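Local coordinates for protein pyruvate carboxylase n-terminal domain (Aquifex aeolicus, PDB 1ULZ) that serves as the biotin carboxylase subunit of a pyruvate carboxylase, built from a Rossmann-like N-terminal domain, an ATP-grasp domain and a C-terminal biotin carboxylase domain, at residues K4-N9 with V29-E34; I18-E23 with D306-Q311; L60-I65 with G82-N87; I221-R226 with E325-N330. The protein carries 1 engineered substitution. All blocks are in the same frame, centred on the assembly; numbering follows the deposited sequence.

Interaction 1. Residues K4-N9 with V29-E34; sequences KVLVAN and VAIYNE
Val29 is held to the strand beside it by both polar atoms of its backbone: its N donates to Val5 O at 2.8 Å, with a bent 146° at the hydrogen, and its O receives Val7 N at 2.8 Å, a straighter 168°. Between these bonds Leu6 brings its CA to Val29 O (3.4 Å) in a CA-H...O contact. The branched valine suits this place, one methyl CG1 resting on Leu6 CG (4.1 Å) and the other, CG2, on Lys4 CD (3.7 Å); the Lys4 amino group forms a salt bridge with Glu47. Past Val7 the strands part at the inverse gamma turn of Ala8, and a water bridges them, accepting from Ile31 N (3.0 Å) and hydrogen-bonded to Val7 O and Asn9 O. Ile31 CG1 stands between its own N and carbonyl carbon (chi1 55°), which carries CD1 to Ala8 CA (3.9 Å). The pair belongs to a right-handed beta-alpha-beta unit of the Rossmann-like domain, with helix 11-24 against Val5 and Val7 and strands 76-78 and 47-50 flanking.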
loop_
_atom_site.group_PDB
_atom_site.type_symbol
_atom_site.label_atom_id
_atom_site.label_comp_id
_atom_site.label_asym_id
_atom_site.label_seq_id
_atom_site.Cartn_x
_atom_site.Cartn_y
_atom_site.Cartn_z
ATOM N N LYS A 4 -1.679 -11.425 25.435
ATOM C CA LYS A 4 -0.950 -12.341 24.571
ATOM C C LYS A 4 -1.978 -13.030 23.691
ATOM O O LYS A 4 -2.934 -13.636 24.187
ATOM C CB LYS A 4 -0.177 -13.381 25.387
ATOM C CG LYS A 4 0.543 -14.399 24.510
ATOM C CD LYS A 4 1.369 -15.413 25.309
ATOM C CE LYS A 4 2.668 -14.812 25.826
ATOM N NZ LYS A 4 3.511 -15.843 26.509
ATOM N N VAL A 5 -1.773 -12.933 22.385
ATOM C CA VAL A 5 -2.693 -13.513 21.425
ATOM C C VAL A 5 -2.230 -14.789 20.732
ATOM O O VAL A 5 -1.157 -14.840 20.133
ATOM C CB VAL A 5 -3.053 -12.483 20.337
ATOM C CG1 VAL A 5 -3.949 -13.125 19.279
ATOM C CG2 VAL A 5 -3.737 -11.279 20.982
ATOM N N LEU A 6 -3.049 -15.825 20.823
ATOM C CA LEU A 6 -2.747 -17.079 20.163
ATOM C C LEU A 6 -3.581 -17.056 18.888
ATOM O O LEU A 6 -4.802 -16.863 18.934
ATOM C CB LEU A 6 -3.136 -18.267 21.046
ATOM C CG LEU A 6 -2.826 -19.664 20.485
ATOM C CD1 LEU A 6 -2.766 -20.671 21.622
ATOM C CD2 LEU A 6 -3.881 -20.067 19.466
ATOM N N VAL A 7 -2.913 -17.221 17.754
ATOM C CA VAL A 7 -3.581 -17.220 16.459
ATOM C C VAL A 7 -3.961 -18.648 16.085
ATOM O O VAL A 7 -3.099 -19.463 15.745
ATOM C CB VAL A 7 -2.655 -16.635 15.369
ATOM C CG1 VAL A 7 -3.395 -16.543 14.048
ATOM C CG2 VAL A 7 -2.141 -15.263 15.804
ATOM N N ALA A 8 -5.253 -18.954 16.157
ATOM C CA ALA A 8 -5.727 -20.290 15.829
ATOM C C ALA A 8 -5.974 -20.415 14.331
ATOM O O ALA A 8 -7.047 -20.829 13.897
ATOM C CB ALA A 8 -7.002 -20.602 16.601
ATOM N N ASN A 9 -4.977 -20.037 13.539
ATOM C CA ASN A 9 -5.113 -20.144 12.100
ATOM C C ASN A 9 -3.750 -20.254 11.423
ATOM O O ASN A 9 -2.740 -20.512 12.080
ATOM C CB ASN A 9 -5.910 -18.958 11.544
ATOM C CG ASN A 9 -6.787 -19.353 10.368
ATOM O OD1 ASN A 9 -6.300 -19.855 9.354
ATOM N ND2 ASN A 9 -8.089 -19.130 10.501
ATOM N N VAL A 29 1.330 -15.944 19.597
ATOM C CA VAL A 29 1.605 -17.374 19.657
ATOM C C VAL A 29 1.006 -18.030 18.419
ATOM O O VAL A 29 -0.184 -17.867 18.126
ATOM C CB VAL A 29 0.985 -18.045 20.906
ATOM C CG1 VAL A 29 1.254 -19.551 20.865
ATOM C CG2 VAL A 29 1.573 -17.446 22.177
ATOM N N ALA A 30 1.842 -18.770 17.698
ATOM C CA ALA A 30 1.407 -19.458 16.493
ATOM C C ALA A 30 1.331 -20.969 16.699
ATOM O O ALA A 30 2.054 -21.529 17.521
ATOM C CB ALA A 30 2.369 -19.146 15.347
ATOM N N ILE A 31 0.434 -21.613 15.963
ATOM C CA ILE A 31 0.311 -23.066 15.997
ATOM C C ILE A 31 0.439 -23.531 14.548
ATOM O O ILE A 31 0.161 -22.769 13.618
ATOM C CB ILE A 31 -1.051 -23.554 16.576
ATOM C CG1 ILE A 31 -2.215 -22.926 15.819
ATOM C CG2 ILE A 31 -1.139 -23.228 18.052
ATOM C CD1 ILE A 31 -3.576 -23.456 16.249
ATOM N N TYR A 32 0.871 -24.772 14.354
ATOM C CA TYR A 32 1.031 -25.301 13.010
ATOM C C TYR A 32 1.220 -26.807 12.997
ATOM O O TYR A 32 1.508 -27.421 14.030
ATOM C CB TYR A 32 2.245 -24.666 12.328
ATOM C CG TYR A 32 3.548 -24.915 13.050
ATOM C CD1 TYR A 32 3.823 -24.291 14.255
ATOM C CD2 TYR A 32 4.512 -25.763 12.518
ATOM C CE1 TYR A 32 5.014 -24.493 14.906
ATOM C CE2 TYR A 32 5.716 -25.977 13.165
ATOM C CZ TYR A 32 5.963 -25.335 14.357
ATOM O OH TYR A 32 7.171 -25.497 14.990
ATOM N N ASN A 33 1.064 -27.391 11.813
ATOM C CA ASN A 33 1.262 -28.821 11.640
ATOM C C ASN A 33 2.683 -28.991 11.121
ATOM O O ASN A 33 3.258 -28.059 10.552
ATOM C CB ASN A 33 0.268 -29.394 10.631
ATOM C CG ASN A 33 0.440 -30.895 10.435
ATOM O OD1 ASN A 33 1.385 -31.346 9.789
ATOM N ND2 ASN A 33 -0.468 -31.674 11.011
ATOM N N GLU A 34 3.254 -30.170 11.321
ATOM C CA GLU A 34 4.614 -30.431 10.872
ATOM C C GLU A 34 4.814 -30.161 9.382
ATOM O O GLU A 34 5.885 -29.723 8.971
ATOM C CB GLU A 34 5.002 -31.877 11.202
ATOM C CG GLU A 34 6.381 -32.282 10.713
ATOM C CD GLU A 34 6.364 -32.780 9.276
ATOM O OE1 GLU A 34 7.415 -32.683 8.614
ATOM O OE2 GLU A 34 5.309 -33.276 8.815
HETATM O O HOH W 1 -0.879 -19.630 14.167
#

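Interaction 2. Residues I18-E23 with D306-Q311; sequences IRACKE and DIVKWQ
Lys309 and Glu23 form a salt bridge between two helices: Lys309 NZ lies 2.8 Å from Glu23 OE1, which receives it on its anti lone pair. The lysine chain turns at its third torsion (-66°) after running straight, and this bend brings its end across the glutamate at about a right angle. A long flexible lysine suits this place, since its CB does not point at the partner helix. Glu23 OE1 has a second cationic partner, Arg401 of the second subunit, pairing charge within and between chains. Asp306 is the N-cap of the second helix: its OD2 accepts Lys309 N at 3.0 Å, nearly straight at 167° but from above the carboxylate plane, and also forms a salt bridge with Arg16. Its other oxygen, OD1, stands 4.3 Å from Glu23 OE1, a like-charged approach probably eased by Lys309, by Arg401 of the second subunit and by a water that can donate to Asp306 OD1 at 2.6 Å. Beneath this polar layer Ala20 CB meets Val308 CG1 at 3.8 Å, the small alanine leaving room for the valine methyl; the axes of the short helical segments 18-23 and 307-311 come within 9.1 Å and cross at -64°. The contact joins helix 11-24 of the Rossmann-like domain to helix 307-315 of the ATP-grasp domain; Ile312 extends the apolar seam under Ala20, and helix 296-303 lies against Val308.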
loop_
_atom_site.group_PDB
_atom_site.type_symbol
_atom_site.label_atom_id
_atom_site.label_comp_id
_atom_site.label_asym_id
_atom_site.label_seq_id
_atom_site.Cartn_x
_atom_site.Cartn_y
_atom_site.Cartn_z
ATOM N N ILE A 18 -1.072 -11.479 12.937
ATOM C CA ILE A 18 0.191 -11.264 13.638
ATOM C C ILE A 18 0.695 -9.831 13.444
ATOM O O ILE A 18 1.177 -9.210 14.386
ATOM C CB ILE A 18 1.281 -12.265 13.170
ATOM C CG1 ILE A 18 1.005 -13.648 13.765
ATOM C CG2 ILE A 18 2.662 -11.789 13.600
ATOM C CD1 ILE A 18 1.947 -14.722 13.277
ATOM N N ARG A 19 0.569 -9.297 12.233
ATOM C CA ARG A 19 1.031 -7.934 11.987
ATOM C C ARG A 19 0.246 -6.928 12.831
ATOM O O ARG A 19 0.824 -6.002 13.403
ATOM C CB ARG A 19 0.908 -7.563 10.502
ATOM C CG ARG A 19 1.380 -6.141 10.216
ATOM C CD ARG A 19 1.476 -5.836 8.736
ATOM N NE ARG A 19 2.376 -6.746 8.037
ATOM C CZ ARG A 19 3.661 -6.913 8.333
ATOM N NH1 ARG A 19 4.216 -6.231 9.325
ATOM N NH2 ARG A 19 4.395 -7.759 7.631
ATOM N N ALA A 20 -1.070 -7.105 12.899
ATOM C CA ALA A 20 -1.905 -6.208 13.692
ATOM C C ALA A 20 -1.415 -6.232 15.141
ATOM O O ALA A 20 -1.225 -5.181 15.754
ATOM C CB ALA A 20 -3.368 -6.640 13.614
ATOM N N CYS A 21 -1.198 -7.434 15.674
ATOM C CA CYS A 21 -0.710 -7.600 17.042
ATOM C C CYS A 21 0.648 -6.928 17.262
ATOM O O CYS A 21 0.842 -6.228 18.252
ATOM C CB CYS A 21 -0.612 -9.091 17.398
ATOM S SG CYS A 21 -2.212 -9.934 17.595
ATOM N N LYS A 22 1.585 -7.144 16.340
ATOM C CA LYS A 22 2.912 -6.544 16.452
ATOM C C LYS A 22 2.795 -5.027 16.504
ATOM O O LYS A 22 3.500 -4.367 17.264
ATOM C CB LYS A 22 3.801 -6.962 15.271
ATOM C CG LYS A 22 4.224 -8.424 15.294
ATOM C CD LYS A 22 5.113 -8.773 14.103
ATOM C CE LYS A 22 6.457 -8.055 14.148
ATOM N NZ LYS A 22 7.354 -8.588 15.208
ATOM N N GLU A 23 1.898 -4.475 15.695
ATOM C CA GLU A 23 1.694 -3.035 15.682
ATOM C C GLU A 23 1.145 -2.548 17.027
ATOM O O GLU A 23 1.462 -1.444 17.465
ATOM C CB GLU A 23 0.766 -2.645 14.524
ATOM C CG GLU A 23 1.510 -2.536 13.201
ATOM C CD GLU A 23 0.603 -2.378 11.988
ATOM O OE1 GLU A 23 -0.562 -1.952 12.140
ATOM O OE2 GLU A 23 1.075 -2.668 10.868
ATOM N N ASP A 306 -8.720 0.202 9.837
ATOM C CA ASP A 306 -8.065 -1.087 10.041
ATOM C C ASP A 306 -9.006 -2.005 10.832
ATOM O O ASP A 306 -9.130 -1.908 12.059
ATOM C CB ASP A 306 -6.740 -0.860 10.778
ATOM C CG ASP A 306 -5.902 -2.124 10.900
ATOM O OD1 ASP A 306 -4.660 -1.999 10.948
ATOM O OD2 ASP A 306 -6.476 -3.232 10.967
ATOM N N ILE A 307 -9.676 -2.893 10.106
ATOM C CA ILE A 307 -10.642 -3.804 10.705
ATOM C C ILE A 307 -10.073 -4.830 11.678
ATOM O O ILE A 307 -10.604 -5.004 12.770
ATOM C CB ILE A 307 -11.454 -4.536 9.608
ATOM C CG1 ILE A 307 -12.196 -3.507 8.747
ATOM C CG2 ILE A 307 -12.441 -5.504 10.246
ATOM C CD1 ILE A 307 -12.885 -4.093 7.534
ATOM N N VAL A 308 -8.994 -5.507 11.294
ATOM C CA VAL A 308 -8.399 -6.513 12.169
ATOM C C VAL A 308 -7.873 -5.926 13.477
ATOM O O VAL A 308 -8.073 -6.508 14.543
ATOM C CB VAL A 308 -7.264 -7.269 11.466
ATOM C CG1 VAL A 308 -6.587 -8.217 12.450
ATOM C CG2 VAL A 308 -7.825 -8.051 10.280
ATOM N N LYS A 309 -7.204 -4.777 13.400
ATOM C CA LYS A 309 -6.689 -4.141 14.605
ATOM C C LYS A 309 -7.863 -3.784 15.513
ATOM O O LYS A 309 -7.789 -3.952 16.726
ATOM C CB LYS A 309 -5.881 -2.879 14.268
ATOM C CG LYS A 309 -5.251 -2.221 15.503
ATOM C CD LYS A 309 -4.308 -1.077 15.137
ATOM C CE LYS A 309 -3.078 -1.584 14.383
ATOM N NZ LYS A 309 -2.190 -0.480 13.946
ATOM N N TRP A 310 -8.953 -3.307 14.922
ATOM C CA TRP A 310 -10.128 -2.958 15.712
ATOM C C TRP A 310 -10.756 -4.189 16.372
ATOM O O TRP A 310 -11.314 -4.089 17.461
ATOM C CB TRP A 310 -11.166 -2.218 14.857
ATOM C CG TRP A 310 -11.012 -0.723 14.920
ATOM C CD1 TRP A 310 -10.711 0.117 13.889
ATOM C CD2 TRP A 310 -11.136 0.104 16.088
ATOM N NE1 TRP A 310 -10.639 1.415 14.338
ATOM C CE2 TRP A 310 -10.896 1.435 15.684
ATOM C CE3 TRP A 310 -11.423 -0.152 17.434
ATOM C CZ2 TRP A 310 -10.934 2.508 16.576
ATOM C CZ3 TRP A 310 -11.460 0.918 18.322
ATOM C CH2 TRP A 310 -11.217 2.230 17.887
ATOM N N GLN A 311 -10.658 -5.342 15.712
ATOM C CA GLN A 311 -11.187 -6.588 16.260
ATOM C C GLN A 311 -10.542 -6.828 17.623
ATOM O O GLN A 311 -11.212 -7.180 18.593
ATOM C CB GLN A 311 -10.840 -7.784 15.357
ATOM C CG GLN A 311 -11.704 -7.977 14.126
ATOM C CD GLN A 311 -11.390 -9.289 13.410
ATOM O OE1 GLN A 311 -10.321 -9.444 12.815
ATOM N NE2 GLN A 311 -12.318 -10.244 13.478
HETATM O O HOH W 2 -3.018 -3.982 11.057
#

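Interaction 3. Residues L60-I65 with G82-N87; sequences LNKQRI and GFLAEN
Leu84 fills the angle between Leu60, Lys62 and Ile65, where two overlapping beta turns meet the start of a helix in the Rossmann-like domain. A type II' turn runs from Gly82 to Ala85 and a type I turn from Leu84 to Asn87, and together they bring Leu84 round to face the helix. With CG opposite its carbonyl carbon and the chain extended beyond, Leu84 divides its methyls: CD1 meets Ile65 CD1 tip to tip at 4.0 Å, while CD2 lies 3.9 Å from Lys62 CG, the two side chains slanting past one another. Phe83 takes the second position of the II' turn with phi 51°, unusual for a residue with a side chain. Leu60 reaches it with a single methyl, CD2 standing 3.8 Å from Phe83 CD1 at the ring edge, near its plane, and the ring itself stacks on Tyr59. Asn61 stands just before helix 62-71 as its N-cap, its OD1 accepting from Arg64 N at 3.1 Å; asparagine fits this place well, as it does at Asn87, where OD1 caps Phe90 N. Lys62 lends its CG to the apolar patch and then bends twice (chi3 -63°, chi4 -65°), CD passing 3.9 Å from Asn87 OD1. The curl ends at a water that accepts from Lys62 NZ at 2.6 Å and from Asn87 ND2 at 2.9 Å.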
loop_
_atom_site.group_PDB
_atom_site.type_symbol
_atom_site.label_atom_id
_atom_site.label_comp_id
_atom_site.label_asym_id
_atom_site.label_seq_id
_atom_site.Cartn_x
_atom_site.Cartn_y
_atom_site.Cartn_z
ATOM N N LEU A 60 -8.370 -27.662 14.420
ATOM C CA LEU A 60 -9.749 -27.952 14.808
ATOM C C LEU A 60 -9.932 -28.602 16.167
ATOM O O LEU A 60 -11.066 -28.824 16.598
ATOM C CB LEU A 60 -10.425 -28.831 13.750
ATOM C CG LEU A 60 -10.547 -28.260 12.335
ATOM C CD1 LEU A 60 -11.213 -29.288 11.432
ATOM C CD2 LEU A 60 -11.359 -26.963 12.361
ATOM N N ASN A 61 -8.836 -28.921 16.845
ATOM C CA ASN A 61 -8.953 -29.548 18.152
ATOM C C ASN A 61 -9.172 -28.470 19.202
ATOM O O ASN A 61 -8.227 -27.861 19.705
ATOM C CB ASN A 61 -7.702 -30.364 18.478
ATOM C CG ASN A 61 -7.924 -31.309 19.639
ATOM O OD1 ASN A 61 -8.311 -30.884 20.725
ATOM N ND2 ASN A 61 -7.687 -32.600 19.414
ATOM N N LYS A 62 -10.440 -28.247 19.521
ATOM C CA LYS A 62 -10.846 -27.228 20.480
ATOM C C LYS A 62 -10.142 -27.237 21.841
ATOM O O LYS A 62 -9.612 -26.212 22.283
ATOM C CB LYS A 62 -12.365 -27.306 20.689
ATOM C CG LYS A 62 -13.181 -27.009 19.438
ATOM C CD LYS A 62 -14.676 -26.910 19.746
ATOM C CE LYS A 62 -15.233 -28.229 20.256
ATOM N NZ LYS A 62 -15.163 -29.282 19.199
ATOM N N GLN A 63 -10.128 -28.387 22.503
ATOM C CA GLN A 63 -9.517 -28.480 23.822
ATOM C C GLN A 63 -7.999 -28.331 23.837
ATOM O O GLN A 63 -7.447 -27.687 24.726
ATOM C CB GLN A 63 -9.910 -29.799 24.489
ATOM C CG GLN A 63 -9.508 -29.867 25.940
ATOM C CD GLN A 63 -10.117 -28.734 26.740
ATOM O OE1 GLN A 63 -11.323 -28.498 26.666
ATOM N NE2 GLN A 63 -9.291 -28.031 27.514
ATOM N N ARG A 64 -7.318 -28.926 22.866
ATOM C CA ARG A 64 -5.860 -28.819 22.825
ATOM C C ARG A 64 -5.429 -27.362 22.676
ATOM O O ARG A 64 -4.477 -26.910 23.322
ATOM C CB ARG A 64 -5.287 -29.631 21.661
ATOM C CG ARG A 64 -3.771 -29.645 21.652
ATOM C CD ARG A 64 -3.201 -30.414 20.473
ATOM N NE ARG A 64 -3.465 -31.845 20.564
ATOM C CZ ARG A 64 -4.136 -32.534 19.648
ATOM N NH1 ARG A 64 -4.335 -33.838 19.804
ATOM N NH2 ARG A 64 -4.613 -31.913 18.575
ATOM N N ILE A 65 -6.140 -26.631 21.825
ATOM C CA ILE A 65 -5.829 -25.230 21.579
ATOM C C ILE A 65 -6.089 -24.380 22.819
ATOM O O ILE A 65 -5.284 -23.514 23.169
ATOM C CB ILE A 65 -6.629 -24.706 20.366
ATOM C CG1 ILE A 65 -6.062 -25.332 19.086
ATOM C CG2 ILE A 65 -6.566 -23.182 20.300
ATOM C CD1 ILE A 65 -6.911 -25.122 17.856
ATOM N N GLY A 82 -12.670 -19.314 8.734
ATOM C CA GLY A 82 -12.651 -20.744 8.511
ATOM C C GLY A 82 -12.290 -21.451 9.804
ATOM O O GLY A 82 -12.202 -20.819 10.855
ATOM N N PHE A 83 -12.067 -22.758 9.729
ATOM C CA PHE A 83 -11.726 -23.557 10.905
ATOM C C PHE A 83 -12.686 -23.365 12.079
ATOM O O PHE A 83 -13.875 -23.641 11.952
ATOM C CB PHE A 83 -10.289 -23.277 11.348
ATOM C CG PHE A 83 -9.256 -23.698 10.338
ATOM C CD1 PHE A 83 -9.244 -24.995 9.840
ATOM C CD2 PHE A 83 -8.302 -22.801 9.882
ATOM C CE1 PHE A 83 -8.298 -25.391 8.904
ATOM C CE2 PHE A 83 -7.351 -23.190 8.946
ATOM C CZ PHE A 83 -7.350 -24.487 8.457
ATOM N N LEU A 84 -12.182 -22.895 13.217
ATOM C CA LEU A 84 -13.029 -22.704 14.398
ATOM C C LEU A 84 -13.611 -21.297 14.533
ATOM O O LEU A 84 -14.194 -20.971 15.568
ATOM C CB LEU A 84 -12.244 -23.028 15.672
ATOM C CG LEU A 84 -11.618 -24.417 15.820
ATOM C CD1 LEU A 84 -10.804 -24.458 17.101
ATOM C CD2 LEU A 84 -12.702 -25.482 15.835
ATOM N N ALA A 85 -13.465 -20.479 13.490
ATOM C CA ALA A 85 -13.946 -19.094 13.507
ATOM C C ALA A 85 -15.416 -18.926 13.863
ATOM O O ALA A 85 -15.774 -18.051 14.650
ATOM C CB ALA A 85 -13.675 -18.431 12.161
ATOM N N GLU A 86 -16.267 -19.757 13.276
ATOM C CA GLU A 86 -17.693 -19.667 13.536
ATOM C C GLU A 86 -18.213 -20.877 14.296
ATOM O O GLU A 86 -19.340 -21.306 14.095
ATOM C CB GLU A 86 -18.448 -19.487 12.218
ATOM C CG GLU A 86 -17.967 -18.276 11.419
ATOM C CD GLU A 86 -18.695 -18.112 10.103
ATOM O OE1 GLU A 86 -19.822 -17.577 10.109
ATOM O OE2 GLU A 86 -18.145 -18.524 9.059
ATOM N N ASN A 87 -17.374 -21.411 15.173
ATOM C CA ASN A 87 -17.724 -22.561 15.998
ATOM C C ASN A 87 -18.212 -22.010 17.339
ATOM O O ASN A 87 -17.405 -21.674 18.209
ATOM C CB ASN A 87 -16.487 -23.438 16.209
ATOM C CG ASN A 87 -16.804 -24.742 16.904
ATOM O OD1 ASN A 87 -17.355 -24.759 18.007
ATOM N ND2 ASN A 87 -16.449 -25.850 16.266
HETATM O O HOH W 3 -16.880 -28.525 17.349
#

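Interaction 4. Residues I221-R226 with E325-N330; sequences IHLGER and EDVKFN
Phe329 lays the far end of its ring against Gly224, with CE1 3.4 Å from Gly224 CA and CZ 3.5 Å from Gly224 N; its CG lies opposite its own carbonyl carbon (chi1 -60°), which turns the ring there. Glycine suits this point twice over: its phi is positive (71°), and no side chain occupies the flank where the ring arrives. Leu223 C stands at the ring edge, in its plane, 3.7 Å from Phe329 CE1, and His222 CE1 is also at that edge, 4.2 Å from Phe329 CZ. His222 ND1 accepts Gly224 N at 3.0 Å (155°), the donor slightly tilted from the imidazole plane, and His222 NE2 is hydrogen-bonded to Glu252; together they fix the imidazole's rotation. Strand 220-232 belongs to the antiparallel sheet of the ATP-grasp fold, and segment 325-330, between helix 307-315 and strand 332-339, packs along it. Here Val327, with both branches turned to the strand, puts CG1 3.7 Å from His222 O. The same methyl meets Leu223 CD2 at 4.2 Å, the two side chains at about a right angle, while Val327 CG2 touches Ile221 CD1, also at 4.2 Å. The Phe329 ring also makes a cation-pi contact with Arg251 of helix 248-264.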
loop_
_atom_site.group_PDB
_atom_site.type_symbol
_atom_site.label_atom_id
_atom_site.label_comp_id
_atom_site.label_asym_id
_atom_site.label_seq_id
_atom_site.Cartn_x
_atom_site.Cartn_y
_atom_site.Cartn_z
ATOM N N ILE A 221 -21.279 0.138 13.751
ATOM C CA ILE A 221 -21.262 0.875 12.501
ATOM C C ILE A 221 -21.036 -0.078 11.334
ATOM O O ILE A 221 -20.682 -1.238 11.530
ATOM C CB ILE A 221 -20.143 1.932 12.501
ATOM C CG1 ILE A 221 -18.777 1.246 12.552
ATOM C CG2 ILE A 221 -20.298 2.856 13.710
ATOM C CD1 ILE A 221 -17.609 2.212 12.546
ATOM N N HIS A 222 -21.264 0.404 10.118
ATOM C CA HIS A 222 -21.032 -0.422 8.945
ATOM C C HIS A 222 -19.931 0.271 8.140
ATOM O O HIS A 222 -19.790 1.500 8.201
ATOM C CB HIS A 222 -22.317 -0.564 8.113
ATOM C CG HIS A 222 -22.708 0.679 7.376
ATOM N ND1 HIS A 222 -22.175 1.018 6.151
ATOM C CD2 HIS A 222 -23.562 1.678 7.704
ATOM C CE1 HIS A 222 -22.682 2.173 5.757
ATOM N NE2 HIS A 222 -23.527 2.595 6.682
ATOM N N LEU A 223 -19.133 -0.508 7.419
ATOM C CA LEU A 223 -18.070 0.073 6.611
ATOM C C LEU A 223 -18.398 -0.124 5.136
ATOM O O LEU A 223 -17.556 -0.558 4.348
ATOM C CB LEU A 223 -16.712 -0.564 6.936
ATOM C CG LEU A 223 -16.190 -0.485 8.380
ATOM C CD1 LEU A 223 -14.678 -0.675 8.366
ATOM C CD2 LEU A 223 -16.531 0.848 9.013
ATOM N N GLY A 224 -19.636 0.184 4.771
ATOM C CA GLY A 224 -20.041 0.052 3.385
ATOM C C GLY A 224 -20.169 -1.377 2.897
ATOM O O GLY A 224 -20.051 -2.330 3.672
ATOM N N GLU A 225 -20.395 -1.526 1.599
ATOM C CA GLU A 225 -20.569 -2.842 1.001
ATOM C C GLU A 225 -19.440 -3.250 0.064
ATOM O O GLU A 225 -18.569 -2.450 -0.292
ATOM C CB GLU A 225 -21.890 -2.896 0.222
ATOM C CG GLU A 225 -21.813 -2.309 -1.199
ATOM C CD GLU A 225 -21.707 -0.787 -1.240
ATOM O OE1 GLU A 225 -21.513 -0.154 -0.181
ATOM O OE2 GLU A 225 -21.812 -0.214 -2.345
ATOM N N ARG A 226 -19.484 -4.516 -0.333
ATOM C CA ARG A 226 -18.520 -5.093 -1.254
ATOM C C ARG A 226 -19.289 -5.911 -2.291
ATOM O O ARG A 226 -20.272 -6.580 -1.965
ATOM C CB ARG A 226 -17.539 -6.005 -0.504
ATOM C CG ARG A 226 -16.635 -5.275 0.487
ATOM C CD ARG A 226 -15.626 -6.223 1.132
ATOM N NE ARG A 226 -16.249 -7.182 2.040
ATOM C CZ ARG A 226 -16.245 -7.070 3.365
ATOM N NH1 ARG A 226 -15.648 -6.035 3.945
ATOM N NH2 ARG A 226 -16.830 -8.001 4.110
ATOM N N GLU A 325 -21.229 8.629 10.883
ATOM C CA GLU A 325 -21.040 9.803 10.046
ATOM C C GLU A 325 -19.579 10.006 9.673
ATOM O O GLU A 325 -19.284 10.693 8.699
ATOM C CB GLU A 325 -21.563 11.045 10.762
ATOM C CG GLU A 325 -20.795 11.365 12.028
ATOM C CD GLU A 325 -21.517 12.360 12.903
ATOM O OE1 GLU A 325 -21.645 13.535 12.491
ATOM O OE2 GLU A 325 -21.966 11.963 14.001
ATOM N N ASP A 326 -18.664 9.419 10.442
ATOM C CA ASP A 326 -17.235 9.559 10.145
ATOM C C ASP A 326 -16.783 8.580 9.054
ATOM O O ASP A 326 -15.678 8.705 8.524
ATOM C CB ASP A 326 -16.369 9.304 11.393
ATOM C CG ASP A 326 -16.741 10.190 12.579
ATOM O OD1 ASP A 326 -17.073 11.382 12.378
ATOM O OD2 ASP A 326 -16.681 9.686 13.725
ATOM N N VAL A 327 -17.627 7.605 8.730
ATOM C CA VAL A 327 -17.282 6.606 7.718
ATOM C C VAL A 327 -17.428 7.153 6.307
ATOM O O VAL A 327 -18.541 7.326 5.817
ATOM C CB VAL A 327 -18.170 5.333 7.847
ATOM C CG1 VAL A 327 -17.674 4.257 6.890
ATOM C CG2 VAL A 327 -18.150 4.816 9.284
ATOM N N LYS A 328 -16.298 7.422 5.658
ATOM C CA LYS A 328 -16.300 7.949 4.299
ATOM C C LYS A 328 -15.854 6.892 3.293
ATOM O O LYS A 328 -15.153 5.940 3.639
ATOM C CB LYS A 328 -15.372 9.163 4.191
ATOM C CG LYS A 328 -15.669 10.277 5.180
ATOM C CD LYS A 328 -17.089 10.801 5.041
ATOM C CE LYS A 328 -17.300 11.993 5.965
ATOM N NZ LYS A 328 -18.735 12.404 6.043
ATOM N N PHE A 329 -16.258 7.076 2.041
ATOM C CA PHE A 329 -15.924 6.142 0.973
ATOM C C PHE A 329 -15.176 6.887 -0.116
ATOM O O PHE A 329 -15.757 7.652 -0.886
ATOM C CB PHE A 329 -17.207 5.508 0.444
ATOM C CG PHE A 329 -17.967 4.751 1.495
ATOM C CD1 PHE A 329 -17.530 3.508 1.924
ATOM C CD2 PHE A 329 -19.069 5.320 2.118
ATOM C CE1 PHE A 329 -18.176 2.844 2.959
ATOM C CE2 PHE A 329 -19.718 4.664 3.152
ATOM C CZ PHE A 329 -19.269 3.427 3.574
ATOM N N ASN A 330 -13.871 6.645 -0.166
ATOM C CA ASN A 330 -12.986 7.309 -1.108
ATOM C C ASN A 330 -12.394 6.363 -2.159
ATOM O O ASN A 330 -11.686 5.410 -1.832
ATOM C CB ASN A 330 -11.874 8.004 -0.308
ATOM C CG ASN A 330 -10.800 8.606 -1.188
ATOM O OD1 ASN A 330 -11.092 9.289 -2.172
ATOM N ND2 ASN A 330 -9.542 8.368 -0.827
#

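Interactions 1 and 3 both lie in the Rossmann-like domain, centres 11 Å apart, and touch directly: Ile31 CD1 lies 4.1 Å from Ile65 CD1, and Asn9 OD1 packs 3.5 Å from Phe83 CE2. Interaction 2 uses the helix that links the two strands of interaction 1, and they meet where Val5 CB approaches Cys21 SG at 3.8 Å. Its other helix carries the chain of contacts into the ATP-grasp domain, Ile307 CG1 lying 3.8 Å from Leu223 CD1 of interaction 4. Interaction 2 is thus the middle member, touching 1 and 4, whereas interactions 3 and 4 stay about 12 Å apart at their nearest atoms. Among the four, interaction 2 alone also reaches the second subunit.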